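PDB 6K8C: folylpolyglutamate synthase (FolC) from Helicobacter pylori, which probably adds glutamate to dihydropteroate and successive glutamates to tetrahydrofolates in ATP-dependent reactions, making dihydrofolate and folylpolyglutamates. Local coordinates for residues N270-G273 and R274-L278; A295-E298 and E299-I303; A384-K387 and R388-E391. One frame throughout, in Å; residues are numbered along the deposited sequence.

All three contacts are local, and contact 1 touches both of the others. Its loop, 270-273, leads into the edge strand 276-279 of the six-stranded sheet of the C-terminal, Mur-ligase-type domain. Contact 2 lies on helix 290-303, its centre about 13 Å from that of contact 1, and Cys275 SG packs 3.1 Å from Glu299 OE2. Contact 3 lies on helix 379-390, its centre about 16 Å from that of contact 1, and here Leu278 CD2 comes 3.6 Å from Tyr389 CE2. Contacts 2 and 3 do not meet, their nearest atoms being about 13 Å apart. A bound citrate, probably from the crystallisation liquor, lies beside Arg274 of contact 1.

Contact 1. Residues N270-G273 and R274-L278; sequences NLIG and RCELL
Glu276 OE2 takes the backbone N-H of Gly273 at 3.0 Å, in a bond of 161° at the hydrogen. The donor stands well above the carboxylate plane, 62° out of it, while Ile272 CA lies 3.3 Å from the same OE2. Glu276 gets there by setting CG anti to its own backbone N and bending at chi2, which turns the carboxylate back over the preceding turn. That turn is a type II beta turn from Leu271 to Arg274, closed by Arg274 N on Leu271 O at 3.2 Å. Gly273 fills its third position (i+2) with a positive phi, the conformation glycine commonly adopts in type II turns.

The Arg274 side chain folds back beside the turn, crossing that of Leu271. Bent at chi2 (75°), it brings NH1 to Ile272 O at 3.0 Å; Ile272 O lies in the guanidinium plane, and NH1 approaches it nearly along the C=O axis. Leu271 CD1 lies over one face of the guanidinium, 3.9 Å from Arg274 NE and offset toward the rim, and Leu271 CB meets Arg274 CD at 3.7 Å. One water joins Leu271 N to Arg274 O, and another joins Cys275 O to Asn270 ND2, the latter weakly. Backbone bonds of Gly273 with Val286 and of Glu276 with Ile284 join this piece of chain to strand 282-285 and the residue after it.

A single peptide group, the one joining Ile272 and Gly273 in the middle of the turn, is held at both ends: its N-H by a carboxylate and its C=O by a guanidinium, which probably fixes its orientation. Arg274 NH2 also bonds weakly to citrate, so this cation probably lies where an anion can be received.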
ATOM      1  N   ASN A 270      -8.967  -7.996  -3.902  1.00 34.76           N
ATOM      2  CA  ASN A 270      -8.547  -8.547  -2.625  1.00 41.84           C
ATOM      3  C   ASN A 270      -7.107  -8.127  -2.380  1.00 40.65           C
ATOM      4  O   ASN A 270      -6.241  -8.343  -3.234  1.00 48.31           O
ATOM      5  CB  ASN A 270      -8.670 -10.074  -2.607  1.00 52.23           C
ATOM      6  CG  ASN A 270      -8.016 -10.697  -1.391  1.00 54.97           C
ATOM      7  OD1 ASN A 270      -6.834 -11.034  -1.414  1.00 55.43           O
ATOM      8  ND2 ASN A 270      -8.786 -10.856  -0.320  1.00 57.04           N
ATOM      9  N   LEU A 271      -6.858  -7.511  -1.232  1.00 34.82           N
ATOM     10  CA  LEU A 271      -5.514  -7.148  -0.815  1.00 34.75           C
ATOM     11  C   LEU A 271      -5.198  -7.849   0.492  1.00 40.68           C
ATOM     12  O   LEU A 271      -6.040  -7.907   1.394  1.00 31.53           O
ATOM     13  CB  LEU A 271      -5.357  -5.638  -0.638  1.00 32.99           C
ATOM     14  CG  LEU A 271      -5.367  -4.775  -1.894  1.00 41.86           C
ATOM     15  CD1 LEU A 271      -5.243  -3.304  -1.510  1.00 34.61           C
ATOM     16  CD2 LEU A 271      -4.247  -5.201  -2.834  1.00 37.62           C
ATOM     17  N   ILE A 272      -3.984  -8.396   0.583  1.00 36.66           N
ATOM     18  CA  ILE A 272      -3.560  -9.046   1.813  1.00 37.58           C
ATOM     19  C   ILE A 272      -3.520  -8.021   2.939  1.00 30.45           C
ATOM     20  O   ILE A 272      -3.029  -6.898   2.771  1.00 36.06           O
ATOM     21  CB  ILE A 272      -2.195  -9.725   1.608  1.00 32.18           C
ATOM     22  CG1 ILE A 272      -2.351 -10.955   0.707  1.00 34.66           C
ATOM     23  CG2 ILE A 272      -1.573 -10.111   2.943  1.00 36.14           C
ATOM     24  CD1 ILE A 272      -1.058 -11.409   0.040  1.00 31.47           C
ATOM     25  N   GLY A 273      -4.053  -8.402   4.095  1.00 31.18           N
ATOM     26  CA  GLY A 273      -4.064  -7.513   5.234  1.00 34.61           C
ATOM     27  C   GLY A 273      -5.187  -6.505   5.241  1.00 36.11           C
ATOM     28  O   GLY A 273      -5.193  -5.616   6.099  1.00 35.02           O
ATOM     29  N   ARG A 274      -6.129  -6.604   4.309  1.00 28.39           N
ATOM     30  CA  ARG A 274      -7.310  -5.749   4.267  1.00 31.89           C
ATOM     31  C   ARG A 274      -8.531  -6.639   4.427  1.00 37.48           C
ATOM     32  O   ARG A 274      -8.800  -7.478   3.561  1.00 35.44           O
ATOM     33  CB  ARG A 274      -7.390  -4.962   2.954  1.00 37.97           C
ATOM     34  CG  ARG A 274      -6.522  -3.714   2.906  1.00 37.17           C
ATOM     35  CD  ARG A 274      -5.054  -4.060   2.713  1.00 37.52           C
ATOM     36  NE  ARG A 274      -4.280  -2.906   2.275  1.00 40.42           N
ATOM     37  CZ  ARG A 274      -3.032  -2.968   1.821  1.00 41.78           C
ATOM     38  NH1 ARG A 274      -2.408  -4.136   1.747  1.00 47.58           N
ATOM     39  NH2 ARG A 274      -2.407  -1.862   1.443  1.00 59.92           N
ATOM     40  N   CYS A 275      -9.252  -6.470   5.537  1.00 29.38           N
ATOM     41  CA  CYS A 275     -10.441  -7.269   5.823  1.00 24.73           C
ATOM     42  C   CYS A 275     -10.147  -8.765   5.703  1.00 36.58           C
ATOM     43  O   CYS A 275     -10.865  -9.519   5.042  1.00 41.50           O
ATOM     44  CB  CYS A 275     -11.585  -6.861   4.902  1.00 47.64           C
ATOM     45  SG  CYS A 275     -13.169  -6.963   5.681  1.00 69.52           S
ATOM     46  N   GLU A 276      -9.070  -9.194   6.350  1.00 29.42           N
ATOM     47  CA  GLU A 276      -8.532 -10.536   6.175  1.00 34.42           C
ATOM     48  C   GLU A 276      -8.804 -11.383   7.412  1.00 35.91           C
ATOM     49  O   GLU A 276      -8.449 -10.991   8.528  1.00 33.87           O
ATOM     50  CB  GLU A 276      -7.031 -10.485   5.899  1.00 38.30           C
ATOM     51  CG  GLU A 276      -6.399 -11.861   5.700  1.00 42.31           C
ATOM     52  CD  GLU A 276      -5.319 -11.850   4.643  1.00 44.82           C
ATOM     53  OE1 GLU A 276      -4.393 -12.681   4.732  1.00 59.39           O
ATOM     54  OE2 GLU A 276      -5.396 -11.012   3.719  1.00 42.85           O
ATOM     55  N   LEU A 277      -9.432 -12.536   7.209  1.00 32.57           N
ATOM     56  CA  LEU A 277      -9.667 -13.491   8.289  1.00 36.06           C
ATOM     57  C   LEU A 277      -8.413 -14.336   8.447  1.00 38.70           C
ATOM     58  O   LEU A 277      -8.207 -15.301   7.708  1.00 42.51           O
ATOM     59  CB  LEU A 277     -10.879 -14.362   7.985  1.00 40.56           C
ATOM     60  CG  LEU A 277     -12.212 -14.059   8.670  1.00 46.87           C
ATOM     61  CD1 LEU A 277     -13.184 -15.202   8.435  1.00 49.22           C
ATOM     62  CD2 LEU A 277     -12.037 -13.798  10.159  1.00 36.70           C
ATOM     63  N   LEU A 278      -7.557 -13.966   9.403  1.00 34.48           N
ATOM     64  CA  LEU A 278      -6.373 -14.774   9.686  1.00 33.38           C
ATOM     65  C   LEU A 278      -6.757 -16.146  10.221  1.00 40.42           C
ATOM     66  O   LEU A 278      -6.093 -17.144   9.922  1.00 41.59           O
ATOM     67  CB  LEU A 278      -5.470 -14.050  10.685  1.00 35.44           C
ATOM     68  CG  LEU A 278      -4.168 -14.748  11.089  1.00 42.35           C
ATOM     69  CD1 LEU A 278      -3.194 -14.781   9.926  1.00 43.44           C
ATOM     70  CD2 LEU A 278      -3.543 -14.061  12.292  1.00 48.49           C
TER
HETATM   71  O   HOH W   1      -9.204 -10.672   2.603  1.00 58.20           O
HETATM   72  O   HOH W   2      -9.012  -7.195   0.665  1.00 40.81           O

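Contact 2. Residues A295-E298 and E299-I303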
ATOM      1  N   ALA A 295     -16.515   0.022   6.973  1.00 31.61           N
ATOM      2  CA  ALA A 295     -16.559  -1.235   6.233  1.00 36.07           C
ATOM      3  C   ALA A 295     -16.259  -2.424   7.136  1.00 29.53           C
ATOM      4  O   ALA A 295     -16.838  -3.504   6.966  1.00 31.69           O
ATOM      5  CB  ALA A 295     -15.570  -1.188   5.071  1.00 34.69           C
ATOM      6  N   LEU A 296     -15.352  -2.253   8.099  1.00 31.54           N
ATOM      7  CA  LEU A 296     -15.044  -3.359   8.998  1.00 26.59           C
ATOM      8  C   LEU A 296     -16.189  -3.613   9.970  1.00 31.44           C
ATOM      9  O   LEU A 296     -16.473  -4.767  10.314  1.00 29.73           O
ATOM     10  CB  LEU A 296     -13.746  -3.078   9.746  1.00 28.40           C
ATOM     11  CG  LEU A 296     -12.530  -3.247   8.835  1.00 35.39           C
ATOM     12  CD1 LEU A 296     -11.390  -2.409   9.332  1.00 31.54           C
ATOM     13  CD2 LEU A 296     -12.121  -4.710   8.750  1.00 30.21           C
ATOM     14  N   LYS A 297     -16.855  -2.552  10.426  1.00 28.73           N
ATOM     15  CA  LYS A 297     -18.059  -2.733  11.229  1.00 26.34           C
ATOM     16  C   LYS A 297     -19.072  -3.598  10.488  1.00 29.22           C
ATOM     17  O   LYS A 297     -19.642  -4.536  11.058  1.00 31.13           O
ATOM     18  CB  LYS A 297     -18.666  -1.373  11.581  1.00 27.28           C
ATOM     19  CG  LYS A 297     -20.079  -1.461  12.153  1.00 27.48           C
ATOM     20  CD  LYS A 297     -20.413  -0.248  13.031  1.00 36.88           C
ATOM     21  CE  LYS A 297     -20.641   1.015  12.206  1.00 35.62           C
ATOM     22  NZ  LYS A 297     -21.059   2.185  13.061  1.00 25.99           N
ATOM     23  N   GLU A 298     -19.296  -3.300   9.205  1.00 27.59           N
ATOM     24  CA  GLU A 298     -20.241  -4.082   8.415  1.00 34.94           C
ATOM     25  C   GLU A 298     -19.760  -5.518   8.249  1.00 38.29           C
ATOM     26  O   GLU A 298     -20.559  -6.459   8.308  1.00 40.00           O
ATOM     27  CB  GLU A 298     -20.454  -3.429   7.048  1.00 42.01           C
ATOM     28  CG  GLU A 298     -21.327  -2.180   7.072  1.00 54.00           C
ATOM     29  CD  GLU A 298     -22.465  -2.276   8.072  1.00 64.02           C
ATOM     30  OE1 GLU A 298     -22.520  -1.436   8.999  1.00 56.73           O
ATOM     31  OE2 GLU A 298     -23.307  -3.189   7.928  1.00 62.90           O
ATOM     32  N   GLU A 299     -18.454  -5.707   8.048  1.00 38.60           N
ATOM     33  CA  GLU A 299     -17.926  -7.060   7.907  1.00 36.55           C
ATOM     34  C   GLU A 299     -17.953  -7.813   9.229  1.00 41.06           C
ATOM     35  O   GLU A 299     -18.144  -9.034   9.239  1.00 42.95           O
ATOM     36  CB  GLU A 299     -16.510  -7.015   7.343  1.00 42.58           C
ATOM     37  CG  GLU A 299     -16.487  -7.013   5.826  1.00 67.89           C
ATOM     38  CD  GLU A 299     -16.492  -8.410   5.241  1.00 63.71           C
ATOM     39  OE1 GLU A 299     -17.572  -8.863   4.813  1.00 74.92           O
ATOM     40  OE2 GLU A 299     -15.423  -9.057   5.212  1.00 72.16           O
ATOM     41  N   ILE A 300     -17.771  -7.111  10.349  1.00 36.01           N
ATOM     42  CA  ILE A 300     -17.925  -7.750  11.652  1.00 30.74           C
ATOM     43  C   ILE A 300     -19.355  -8.243  11.838  1.00 40.53           C
ATOM     44  O   ILE A 300     -19.587  -9.345  12.349  1.00 38.64           O
ATOM     45  CB  ILE A 300     -17.512  -6.779  12.774  1.00 30.84           C
ATOM     46  CG1 ILE A 300     -15.986  -6.628  12.824  1.00 31.58           C
ATOM     47  CG2 ILE A 300     -18.034  -7.269  14.111  1.00 26.40           C
ATOM     48  CD1 ILE A 300     -15.532  -5.475  13.712  1.00 29.86           C
ATOM     49  N   LYS A 301     -20.337  -7.432  11.434  1.00 37.23           N
ATOM     50  CA  LYS A 301     -21.731  -7.853  11.541  1.00 38.08           C
ATOM     51  C   LYS A 301     -21.991  -9.101  10.708  1.00 42.97           C
ATOM     52  O   LYS A 301     -22.653 -10.037  11.167  1.00 51.48           O
ATOM     53  CB  LYS A 301     -22.664  -6.723  11.108  1.00 39.42           C
ATOM     54  CG  LYS A 301     -22.618  -5.475  11.976  1.00 37.83           C
ATOM     55  CD  LYS A 301     -23.400  -4.348  11.317  1.00 49.90           C
ATOM     56  CE  LYS A 301     -23.681  -3.208  12.280  1.00 49.17           C
ATOM     57  NZ  LYS A 301     -24.352  -2.064  11.588  1.00 50.50           N
ATOM     58  N   ARG A 302     -21.479  -9.133   9.478  1.00 40.05           N
ATOM     59  CA  ARG A 302     -21.703 -10.290   8.616  1.00 54.19           C
ATOM     60  C   ARG A 302     -21.017 -11.532   9.172  1.00 53.39           C
ATOM     61  O   ARG A 302     -21.621 -12.607   9.258  1.00 57.14           O
ATOM     62  CB  ARG A 302     -21.204  -9.994   7.201  1.00 57.16           C
ATOM     63  CG  ARG A 302     -21.246 -11.200   6.271  1.00 72.07           C
ATOM     64  CD  ARG A 302     -20.702 -10.874   4.886  1.00 76.37           C
ATOM     65  NE  ARG A 302     -19.250 -10.709   4.881  1.00 73.20           N
ATOM     66  CZ  ARG A 302     -18.394 -11.651   4.499  1.00 77.09           C
ATOM     67  NH1 ARG A 302     -17.088 -11.413   4.521  1.00 73.27           N
ATOM     68  NH2 ARG A 302     -18.841 -12.833   4.095  1.00 75.43           N
ATOM     69  N   ILE A 303     -19.753 -11.397   9.570  1.00 53.41           N
ATOM     70  CA  ILE A 303     -18.931 -12.565   9.864  1.00 50.12           C
ATOM     71  C   ILE A 303     -19.226 -13.107  11.258  1.00 53.18           C
ATOM     72  O   ILE A 303     -19.423 -14.315  11.435  1.00 49.08           O
ATOM     73  CB  ILE A 303     -17.443 -12.215   9.688  1.00 46.24           C
ATOM     74  CG1 ILE A 303     -17.157 -11.886   8.220  1.00 49.14           C
ATOM     75  CG2 ILE A 303     -16.556 -13.359  10.176  1.00 46.83           C
ATOM     76  CD1 ILE A 303     -15.699 -11.607   7.922  1.00 57.12           C
TER
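Lys301 runs alongside Glu298, its CD 3.6 Å from Glu298 OE2 and its NZ 3.2 Å from OE1 of the same carboxylate. This is an i to i+3 salt bridge on the alpha-helix 290-303, which packs on the sheet of the Mur-ligase-type C-terminal domain. NZ meets OE1 on the syn side, 15° out of the carboxylate plane. Lys301 remains extended beyond CG, whereas Glu298 bends at chi2 (-37°) and turns its carboxylate along the lysine chain.

Lys297 also lies beside Lys301, pointing the same way, with Lys297 CG 4.0 Å from Lys301 CE. Their ammonium groups do not touch; Lys297 NZ is bonded to Ile326 O, and Lys301 NZ turns to Glu298.

Backbone bonds of the i to i+4 kind carry the helix, as in Ile300 N to Leu296 O at 2.7 Å. Leu296 and Ile300 cover Leu283 and Leu374 of the sheet. One helical turn on from Ala295, Glu299 forms a salt bridge with Arg302: Glu299 OE2 offers its syn lone pair to Arg302 NH1 at 3.0 Å and lies within 1° of the guanidinium plane.

Contact 3. Residues A384-K387 and R388-E391; sequences AFYK and RYQE
Gln390 lays the outer part of its side chain, from CG onward, over the ring of Tyr386, four residues back on the C-terminal alpha-helix 379-390. Its CB sits 3.2 Å from Tyr386 O, the carbonyl that also accepts Gln390 N. CG then stands over the ring face as a CH-pi contact, 4.0 Å from the centroid and 19° off the normal. CD follows at 3.6 Å from Tyr386 CE2, and the amide plane lies 18° from the ring plane, so the two are stacked. At the end OE1 lies just beyond the rim of the ring, 3.8 Å from Tyr386 CE2, while NE2 comes to 3.5 Å from Tyr386 OH. The chain, extended beyond CG, carries the amide out along the ring.

The neighbouring face of the helix repeats the i to i+4 pairing with aromatics. Tyr389 CB lies over the Phe385 ring, 3.9 Å from Phe385 CE2, and the ring planes differ by only 17°, yet they are slid apart with little overlap. Both side chains pack on strand 282-285, Phe385 on Ile282 and Ile284, Tyr389 on Ile282, and Tyr386 meets Phe85 edge-to-face. An i to i+4 bond from Glu391 N to Lys387 O, 3.1 Å, runs past the last helical residue, and Glu391 CG lies 3.1 Å from Lys387 O.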
ATOM      1  N   ALA A 384       2.946  -6.430  14.088  1.00 42.90           N
ATOM      2  CA  ALA A 384       3.389  -6.696  15.453  1.00 38.98           C
ATOM      3  C   ALA A 384       2.477  -7.702  16.145  1.00 46.35           C
ATOM      4  O   ALA A 384       2.951  -8.548  16.914  1.00 42.97           O
ATOM      5  CB  ALA A 384       3.461  -5.394  16.253  1.00 37.36           C
ATOM      6  N   PHE A 385       1.167  -7.628  15.896  1.00 31.72           N
ATOM      7  CA  PHE A 385       0.274  -8.666  16.398  1.00 32.02           C
ATOM      8  C   PHE A 385       0.650 -10.026  15.831  1.00 32.07           C
ATOM      9  O   PHE A 385       0.668 -11.032  16.549  1.00 34.75           O
ATOM     10  CB  PHE A 385      -1.181  -8.361  16.044  1.00 32.74           C
ATOM     11  CG  PHE A 385      -2.099  -9.519  16.306  1.00 31.37           C
ATOM     12  CD1 PHE A 385      -2.584  -9.751  17.581  1.00 29.13           C
ATOM     13  CD2 PHE A 385      -2.435 -10.406  15.294  1.00 30.17           C
ATOM     14  CE1 PHE A 385      -3.414 -10.824  17.838  1.00 33.29           C
ATOM     15  CE2 PHE A 385      -3.259 -11.482  15.547  1.00 33.17           C
ATOM     16  CZ  PHE A 385      -3.751 -11.693  16.818  1.00 38.08           C
ATOM     17  N   TYR A 386       0.911 -10.077  14.524  1.00 30.85           N
ATOM     18  CA  TYR A 386       1.160 -11.352  13.860  1.00 36.27           C
ATOM     19  C   TYR A 386       2.394 -12.041  14.425  1.00 39.73           C
ATOM     20  O   TYR A 386       2.428 -13.272  14.542  1.00 37.09           O
ATOM     21  CB  TYR A 386       1.314 -11.133  12.357  1.00 37.46           C
ATOM     22  CG  TYR A 386       1.570 -12.405  11.589  1.00 39.19           C
ATOM     23  CD1 TYR A 386       0.647 -13.443  11.603  1.00 36.02           C
ATOM     24  CD2 TYR A 386       2.733 -12.569  10.847  1.00 37.60           C
ATOM     25  CE1 TYR A 386       0.873 -14.609  10.899  1.00 42.50           C
ATOM     26  CE2 TYR A 386       2.969 -13.735  10.141  1.00 39.16           C
ATOM     27  CZ  TYR A 386       2.037 -14.752  10.171  1.00 49.40           C
ATOM     28  OH  TYR A 386       2.265 -15.917   9.471  1.00 49.32           O
ATOM     29  N   LYS A 387       3.419 -11.266  14.779  1.00 41.03           N
ATOM     30  CA  LYS A 387       4.627 -11.853  15.349  1.00 44.32           C
ATOM     31  C   LYS A 387       4.346 -12.454  16.721  1.00 52.95           C
ATOM     32  O   LYS A 387       4.763 -13.581  17.012  1.00 49.87           O
ATOM     33  CB  LYS A 387       5.733 -10.802  15.430  1.00 43.31           C
ATOM     34  CG  LYS A 387       6.504 -10.622  14.131  1.00 53.63           C
ATOM     35  CD  LYS A 387       6.683  -9.151  13.798  1.00 61.32           C
ATOM     36  CE  LYS A 387       8.082  -8.859  13.285  1.00 62.80           C
ATOM     37  NZ  LYS A 387       8.506  -7.465  13.600  1.00 68.73           N
ATOM     38  N   ARG A 388       3.629 -11.718  17.574  1.00 40.84           N
ATOM     39  CA  ARG A 388       3.276 -12.241  18.890  1.00 41.34           C
ATOM     40  C   ARG A 388       2.336 -13.432  18.769  1.00 51.50           C
ATOM     41  O   ARG A 388       2.446 -14.400  19.533  1.00 54.76           O
ATOM     42  CB  ARG A 388       2.648 -11.134  19.737  1.00 46.69           C
ATOM     43  CG  ARG A 388       3.554  -9.918  19.909  1.00 62.59           C
ATOM     44  CD  ARG A 388       2.920  -8.826  20.764  1.00 59.09           C
ATOM     45  NE  ARG A 388       2.320  -9.346  21.988  1.00 66.05           N
ATOM     46  CZ  ARG A 388       1.708  -8.592  22.897  1.00 51.53           C
ATOM     47  NH1 ARG A 388       1.188  -9.148  23.984  1.00 61.48           N
ATOM     48  NH2 ARG A 388       1.620  -7.280  22.719  1.00 57.17           N
ATOM     49  N   TYR A 389       1.415 -13.382  17.805  1.00 43.79           N
ATOM     50  CA  TYR A 389       0.519 -14.506  17.546  1.00 43.01           C
ATOM     51  C   TYR A 389       1.290 -15.717  17.036  1.00 49.89           C
ATOM     52  O   TYR A 389       0.955 -16.861  17.368  1.00 55.37           O
ATOM     53  CB  TYR A 389      -0.545 -14.074  16.540  1.00 41.56           C
ATOM     54  CG  TYR A 389      -1.492 -15.154  16.078  1.00 42.88           C
ATOM     55  CD1 TYR A 389      -2.533 -15.586  16.887  1.00 39.72           C
ATOM     56  CD2 TYR A 389      -1.365 -15.718  14.816  1.00 48.52           C
ATOM     57  CE1 TYR A 389      -3.410 -16.564  16.461  1.00 52.53           C
ATOM     58  CE2 TYR A 389      -2.237 -16.699  14.381  1.00 55.80           C
ATOM     59  CZ  TYR A 389      -3.258 -17.115  15.206  1.00 50.46           C
ATOM     60  OH  TYR A 389      -4.131 -18.090  14.779  1.00 68.98           O
ATOM     61  N   GLN A 390       2.329 -15.481  16.234  1.00 51.13           N
ATOM     62  CA  GLN A 390       3.124 -16.571  15.682  1.00 57.36           C
ATOM     63  C   GLN A 390       3.837 -17.345  16.783  1.00 60.15           C
ATOM     64  O   GLN A 390       3.762 -18.578  16.842  1.00 68.09           O
ATOM     65  CB  GLN A 390       4.135 -16.014  14.685  1.00 60.80           C
ATOM     66  CG  GLN A 390       3.769 -16.209  13.232  1.00 54.87           C
ATOM     67  CD  GLN A 390       4.928 -15.881  12.318  1.00 60.42           C
ATOM     68  OE1 GLN A 390       5.628 -14.888  12.521  1.00 64.22           O
ATOM     69  NE2 GLN A 390       5.146 -16.718  11.309  1.00 54.95           N
ATOM     70  N   GLU A 391       4.534 -16.632  17.670  1.00 68.78           N
ATOM     71  CA  GLU A 391       5.261 -17.260  18.766  1.00 69.05           C
ATOM     72  C   GLU A 391       4.340 -17.924  19.780  1.00 73.49           C
ATOM     73  O   GLU A 391       4.837 -18.531  20.733  1.00 83.24           O
ATOM     74  CB  GLU A 391       6.140 -16.215  19.455  1.00 71.90           C
ATOM     75  CG  GLU A 391       6.905 -15.335  18.472  1.00 76.28           C
ATOM     76  CD  GLU A 391       8.098 -14.633  19.093  1.00 92.73           C
ATOM     77  OE1 GLU A 391       8.885 -14.021  18.339  1.00 86.48           O
ATOM     78  OE2 GLU A 391       8.246 -14.687  20.332  1.00 93.21           O
TER